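Local coordinates for protein thiol-activated cytolysin (Desulfobulbus propionicus, PDB 6NAL) that probably forms large pores in target membranes, as a cholesterol-dependent cytolysin family toxin from a Gram-negative bacterium, at residues S187-R192 with L246-K251. Sequence-based numbering, arbitrary orientation.
Sequences SVYLIR and LKFESK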
loop_
_atom_site.group_PDB
_atom_site.type_symbol
_atom_site.label_atom_id
_atom_site.label_comp_id
_atom_site.label_asym_id
_atom_site.label_seq_id
_atom_site.Cartn_x
_atom_site.Cartn_y
_atom_site.Cartn_z
ATOM N N SER A 187 -0.179 13.546 -17.295
ATOM C CA SER A 187 0.158 13.971 -15.948
ATOM C C SER A 187 1.277 15.003 -15.999
ATOM O O SER A 187 1.962 15.159 -17.027
ATOM C CB SER A 187 0.593 12.772 -15.102
ATOM O OG SER A 187 1.819 12.234 -15.588
ATOM N N VAL A 188 1.447 15.729 -14.883
ATOM C CA VAL A 188 2.368 16.868 -14.839
ATOM C C VAL A 188 3.224 16.820 -13.581
ATOM O O VAL A 188 2.712 16.714 -12.467
ATOM C CB VAL A 188 1.626 18.219 -14.904
ATOM C CG1 VAL A 188 2.586 19.385 -14.868
ATOM C CG2 VAL A 188 0.714 18.315 -16.130
ATOM N N TYR A 189 4.516 16.971 -13.750
ATOM C CA TYR A 189 5.420 17.134 -12.633
ATOM C C TYR A 189 6.161 18.474 -12.723
ATOM O O TYR A 189 6.661 18.857 -13.781
ATOM C CB TYR A 189 6.388 15.953 -12.642
ATOM C CG TYR A 189 7.207 15.824 -11.408
ATOM C CD1 TYR A 189 6.726 15.187 -10.302
ATOM C CD2 TYR A 189 8.446 16.357 -11.344
ATOM C CE1 TYR A 189 7.467 15.075 -9.145
ATOM C CE2 TYR A 189 9.225 16.233 -10.181
ATOM C CZ TYR A 189 8.715 15.598 -9.083
ATOM O OH TYR A 189 9.456 15.487 -7.931
ATOM N N LEU A 190 6.312 19.141 -11.594
ATOM C CA LEU A 190 6.884 20.484 -11.603
ATOM C C LEU A 190 8.019 20.649 -10.613
ATOM O O LEU A 190 7.879 20.331 -9.432
ATOM C CB LEU A 190 5.830 21.527 -11.303
ATOM C CG LEU A 190 6.175 22.933 -11.797
ATOM C CD1 LEU A 190 5.974 23.006 -13.279
ATOM C CD2 LEU A 190 5.263 23.925 -11.061
ATOM N N ILE A 191 9.126 21.190 -11.094
ATOM C CA ILE A 191 10.276 21.527 -10.273
ATOM C C ILE A 191 10.474 23.034 -10.315
ATOM O O ILE A 191 10.373 23.656 -11.377
ATOM C CB ILE A 191 11.532 20.794 -10.795
ATOM C CG1 ILE A 191 11.357 19.278 -10.673
ATOM C CG2 ILE A 191 12.808 21.223 -10.062
ATOM C CD1 ILE A 191 12.447 18.507 -11.354
ATOM N N ARG A 192 10.829 23.602 -9.169
ATOM C CA ARG A 192 11.197 24.992 -9.082
ATOM C C ARG A 192 12.509 25.168 -8.355
ATOM O O ARG A 192 12.649 24.704 -7.231
ATOM C CB ARG A 192 10.147 25.788 -8.345
ATOM C CG ARG A 192 10.379 27.235 -8.476
ATOM C CD ARG A 192 9.556 28.056 -7.534
ATOM N NE ARG A 192 9.680 27.601 -6.164
ATOM C CZ ARG A 192 9.006 28.128 -5.157
ATOM N NH1 ARG A 192 8.186 29.146 -5.412
ATOM N NH2 ARG A 192 9.149 27.642 -3.925
ATOM N N LEU A 246 10.717 24.021 -14.118
ATOM C CA LEU A 246 10.768 22.940 -15.097
ATOM C C LEU A 246 9.470 22.139 -15.060
ATOM O O LEU A 246 9.143 21.527 -14.044
ATOM C CB LEU A 246 11.937 22.001 -14.821
ATOM C CG LEU A 246 13.315 22.460 -15.257
ATOM C CD1 LEU A 246 13.804 23.257 -14.082
ATOM C CD2 LEU A 246 14.143 21.278 -15.593
ATOM N N LYS A 247 8.774 22.081 -16.179
ATOM C CA LYS A 247 7.511 21.370 -16.271
ATOM C C LYS A 247 7.734 20.104 -17.078
ATOM O O LYS A 247 8.225 20.164 -18.204
ATOM C CB LYS A 247 6.441 22.242 -16.926
ATOM C CG LYS A 247 5.121 21.533 -17.066
ATOM C CD LYS A 247 4.037 22.512 -17.560
ATOM C CE LYS A 247 3.337 21.966 -18.809
ATOM N NZ LYS A 247 4.348 21.718 -19.882
ATOM N N PHE A 248 7.397 18.958 -16.490
ATOM C CA PHE A 248 7.480 17.665 -17.159
ATOM C C PHE A 248 6.062 17.141 -17.365
ATOM O O PHE A 248 5.313 16.988 -16.401
ATOM C CB PHE A 248 8.272 16.658 -16.346
ATOM C CG PHE A 248 9.639 17.099 -15.967
ATOM C CD1 PHE A 248 9.855 17.872 -14.844
ATOM C CD2 PHE A 248 10.732 16.724 -16.726
ATOM C CE1 PHE A 248 11.137 18.276 -14.507
ATOM C CE2 PHE A 248 12.003 17.099 -16.376
ATOM C CZ PHE A 248 12.202 17.888 -15.274
ATOM N N GLU A 249 5.705 16.873 -18.606
ATOM C CA GLU A 249 4.375 16.455 -19.010
ATOM C C GLU A 249 4.527 15.152 -19.793
ATOM O O GLU A 249 5.435 15.019 -20.631
ATOM C CB GLU A 249 3.701 17.528 -19.866
ATOM C CG GLU A 249 2.181 17.540 -19.763
ATOM C CD GLU A 249 1.515 18.706 -20.523
ATOM O OE1 GLU A 249 1.071 18.495 -21.680
ATOM O OE2 GLU A 249 1.418 19.825 -19.956
ATOM N N SER A 250 3.659 14.180 -19.507
ATOM C CA SER A 250 3.814 12.849 -20.078
ATOM C C SER A 250 2.469 12.158 -20.139
ATOM O O SER A 250 1.582 12.453 -19.343
ATOM C CB SER A 250 4.772 12.012 -19.236
ATOM O OG SER A 250 5.007 10.770 -19.841
ATOM N N LYS A 251 2.323 11.214 -21.066
ATOM C CA LYS A 251 1.174 10.316 -20.999
ATOM C C LYS A 251 1.416 9.152 -20.046
ATOM O O LYS A 251 0.458 8.455 -19.694
ATOM C CB LYS A 251 0.807 9.843 -22.409
ATOM C CG LYS A 251 0.068 10.933 -23.191
ATOM C CD LYS A 251 -0.373 10.458 -24.536
ATOM C CE LYS A 251 -1.881 10.784 -24.796
ATOM N NZ LYS A 251 -2.107 11.633 -26.016
#
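Ser-187 pairs with Ser-250 through two backbone hydrogen bonds, the shorter from Ser-187 N to Ser-250 O (2.9 Å). Val-188 faces Glu-249 in a non-hydrogen-bonded pair. Val-188 CG2 meets Glu-249 CG (4.0 Å), while Val-188 CG1 lies against Lys-247 CG. Beyond CG the Lys-247 chain bends, and NZ forms a salt bridge with Glu-249 OE2 (3.5 Å) on its own strand. Tyr-189 and Phe-248 exchange two nearly straight hydrogen bonds, both with N-H...O angles of 172°. Their side chains run side by side, and Phe-248 CD1 sits at the edge of the tyrosine ring, 4.1 Å from Tyr-189 CD2. Leu-190 CD1 reaches across to Lys-247 CA (3.7 Å). Ile-191 and Leu-246 exchange two backbone hydrogen bonds. With CG1 of Ile-191 anti to the carbonyl carbon (chi1 -63°) and the chain extended beyond it, Ile-191 CD1 comes within 3.4 Å of Phe-248 CE1. The pair probably belongs to the core sheet whose flanking helices refold into membrane hairpins in this family. Strand 147-152 continues the sheet beside 187-192, where the Tyr-189 hydroxyl is hydrogen-bonded to Ser-150 OG. Strand 287-294 flanks 246-250. Helix 254-264 packs on the Tyr-189 and Phe-248 face through Leu-257 and Ile-261.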